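PDB 2A67: isochorismatase family protein from Enterococcus faecalis, which is of unknown function but belongs to the isochorismatase family and is probably a hydrolase. Local coordinates for residues 7-12 and 31-36. Residues are numbered along the deposited sequence; the frame is centred on the assembly and turned at random.
Sequences LLLIDF and DKVNQR
In the beta-alpha-beta unit made by strand 5-10, helix 26-42 and strand 47-52, L7 and L9 of the first strand and F12 of the loop that follows it meet V33 and R36 where the helix packs on one face of the parallel sheet. V33 fills the middle of the contact, its two methyls turned to different partners. CG1, anti to the backbone N (chi1 164°), meets the forked end of L9 tip to tip, 3.8 Å from L9 CD1 and nearly as close to L9 CD2. CG2 approaches the F12 ring obliquely and lies 3.8 Å from F12 CZ and nearly as close to F12 CE2. The ring itself is bordered by residues of its own segment: CB of L9 sits in plane at its edge, and O of I10 stands 4.1 Å above the plane of the F12 ring, offset toward the rim. One helical turn after V33, the side chain of R36 crosses that of L7 at about a right angle, and L7 CD2 rests 4.0 Å from both CB and the backbone C of R36. Bends at chi2 and chi3 (-56° and -61°) curl the arginine chain, and its NE forms a salt bridge with E105 of the neighbouring strand 103-109. Meanwhile L8 and I10 touch helix 111-125 on the sheet's other face. No hydrogen bond joins the two segments, so the helix meets the strand and the following loop through dispersion between mainly apolar groups, burying 198 Å² in all, both sides summed, while R36 contributes CB and the adjoining backbone and carries its charge to E105.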
loop_
_atom_site.group_PDB
_atom_site.type_symbol
_atom_site.label_atom_id
_atom_site.label_comp_id
_atom_site.label_asym_id
_atom_site.label_seq_id
_atom_site.Cartn_x
_atom_site.Cartn_y
_atom_site.Cartn_z
ATOM N N LEU D 7 16.464 11.214 -0.153
ATOM C CA LEU D 7 16.155 10.505 1.057
ATOM C C LEU D 7 14.797 11.061 1.586
ATOM O O LEU D 7 14.665 12.270 1.848
ATOM C CB LEU D 7 17.232 10.788 2.077
ATOM C CG LEU D 7 17.263 10.010 3.395
ATOM C CD1 LEU D 7 17.432 8.478 3.149
ATOM C CD2 LEU D 7 18.398 10.539 4.263
ATOM N N LEU D 8 13.812 10.169 1.727
ATOM C CA LEU D 8 12.489 10.552 2.113
ATOM C C LEU D 8 12.203 9.986 3.515
ATOM O O LEU D 8 12.090 8.756 3.681
ATOM C CB LEU D 8 11.473 10.066 1.067
ATOM C CG LEU D 8 9.984 10.468 1.310
ATOM C CD1 LEU D 8 9.871 12.007 1.187
ATOM C CD2 LEU D 8 9.109 9.753 0.274
ATOM N N LEU D 9 12.082 10.882 4.510
ATOM C CA LEU D 9 12.079 10.484 5.921
ATOM C C LEU D 9 10.715 10.804 6.526
ATOM O O LEU D 9 10.397 11.969 6.715
ATOM C CB LEU D 9 13.202 11.203 6.695
ATOM C CG LEU D 9 14.655 10.962 6.171
ATOM C CD1 LEU D 9 15.614 11.757 6.976
ATOM C CD2 LEU D 9 14.993 9.480 6.207
ATOM N N ILE D 10 9.935 9.762 6.813
ATOM C CA ILE D 10 8.506 9.909 7.021
ATOM C C ILE D 10 8.122 9.924 8.516
ATOM O O ILE D 10 8.351 8.970 9.283
ATOM C CB ILE D 10 7.691 8.830 6.244
ATOM C CG1 ILE D 10 7.970 8.906 4.736
ATOM C CG2 ILE D 10 6.132 8.963 6.587
ATOM C CD1 ILE D 10 7.569 7.624 4.010
ATOM N N ASP D 11 7.531 11.041 8.909
ATOM C CA ASP D 11 6.839 11.191 10.214
ATOM C C ASP D 11 7.687 10.844 11.414
ATOM O O ASP D 11 7.192 10.228 12.365
ATOM C CB ASP D 11 5.545 10.342 10.273
ATOM C CG ASP D 11 4.453 10.801 9.298
ATOM O OD1 ASP D 11 4.597 11.807 8.591
ATOM O OD2 ASP D 11 3.405 10.133 9.230
ATOM N N PHE D 12 8.947 11.236 11.399
ATOM C CA PHE D 12 9.823 11.105 12.547
ATOM C C PHE D 12 9.603 12.257 13.528
ATOM O O PHE D 12 10.503 13.093 13.746
ATOM C CB PHE D 12 11.285 11.117 12.108
ATOM C CG PHE D 12 11.766 9.822 11.557
ATOM C CD1 PHE D 12 11.654 8.638 12.310
ATOM C CD2 PHE D 12 12.375 9.776 10.306
ATOM C CE1 PHE D 12 12.171 7.419 11.792
ATOM C CE2 PHE D 12 12.887 8.555 9.779
ATOM C CZ PHE D 12 12.786 7.399 10.521
ATOM N N ASP D 31 19.716 6.550 14.693
ATOM C CA ASP D 31 21.153 6.512 14.479
ATOM C C ASP D 31 21.461 6.100 13.033
ATOM O O ASP D 31 22.302 6.723 12.382
ATOM C CB ASP D 31 21.808 5.514 15.431
ATOM C CG ASP D 31 21.865 6.021 16.844
ATOM O OD1 ASP D 31 21.928 7.274 17.015
ATOM O OD2 ASP D 31 21.881 5.162 17.776
ATOM N N LYS D 32 20.753 5.080 12.544
ATOM C CA LYS D 32 20.937 4.600 11.165
ATOM C C LYS D 32 20.470 5.688 10.164
ATOM O O LYS D 32 21.123 5.974 9.178
ATOM C CB LYS D 32 20.216 3.243 11.004
ATOM C CG LYS D 32 20.485 2.526 9.716
ATOM C CD LYS D 32 21.574 1.427 9.858
ATOM C CE LYS D 32 20.934 -0.014 9.979
ATOM N NZ LYS D 32 20.947 -0.875 8.695
ATOM N N VAL D 33 19.354 6.339 10.456
ATOM C CA VAL D 33 18.870 7.456 9.617
ATOM C C VAL D 33 19.843 8.640 9.593
ATOM O O VAL D 33 20.130 9.187 8.521
ATOM C CB VAL D 33 17.453 7.921 10.060
ATOM C CG1 VAL D 33 17.119 9.328 9.474
ATOM C CG2 VAL D 33 16.420 6.855 9.640
ATOM N N ASN D 34 20.338 9.060 10.762
ATOM C CA ASN D 34 21.395 10.076 10.774
ATOM C C ASN D 34 22.646 9.706 9.902
ATOM O O ASN D 34 23.235 10.585 9.270
ATOM C CB ASN D 34 21.832 10.352 12.187
ATOM C CG ASN D 34 20.942 11.380 12.888
ATOM O OD1 ASN D 34 21.024 11.515 14.097
ATOM N ND2 ASN D 34 20.134 12.119 12.133
ATOM N N GLN D 35 23.032 8.431 9.876
ATOM C CA GLN D 35 24.149 7.972 9.000
ATOM C C GLN D 35 23.824 8.188 7.519
ATOM O O GLN D 35 24.682 8.642 6.738
ATOM C CB GLN D 35 24.493 6.500 9.232
ATOM C CG GLN D 35 25.168 6.194 10.556
ATOM C CD GLN D 35 25.803 4.807 10.587
ATOM O OE1 GLN D 35 26.988 4.654 11.005
ATOM N NE2 GLN D 35 25.067 3.784 10.092
ATOM N N ARG D 36 22.578 7.905 7.135
ATOM C CA ARG D 36 22.151 8.140 5.751
ATOM C C ARG D 36 22.114 9.609 5.439
ATOM O O ARG D 36 22.530 10.026 4.377
ATOM C CB ARG D 36 20.783 7.497 5.469
ATOM C CG ARG D 36 20.713 6.022 5.804
ATOM C CD ARG D 36 21.849 5.286 5.008
ATOM N NE ARG D 36 21.650 5.457 3.563
ATOM C CZ ARG D 36 22.620 5.382 2.660
ATOM N NH1 ARG D 36 23.874 5.195 3.051
ATOM N NH2 ARG D 36 22.341 5.505 1.378
#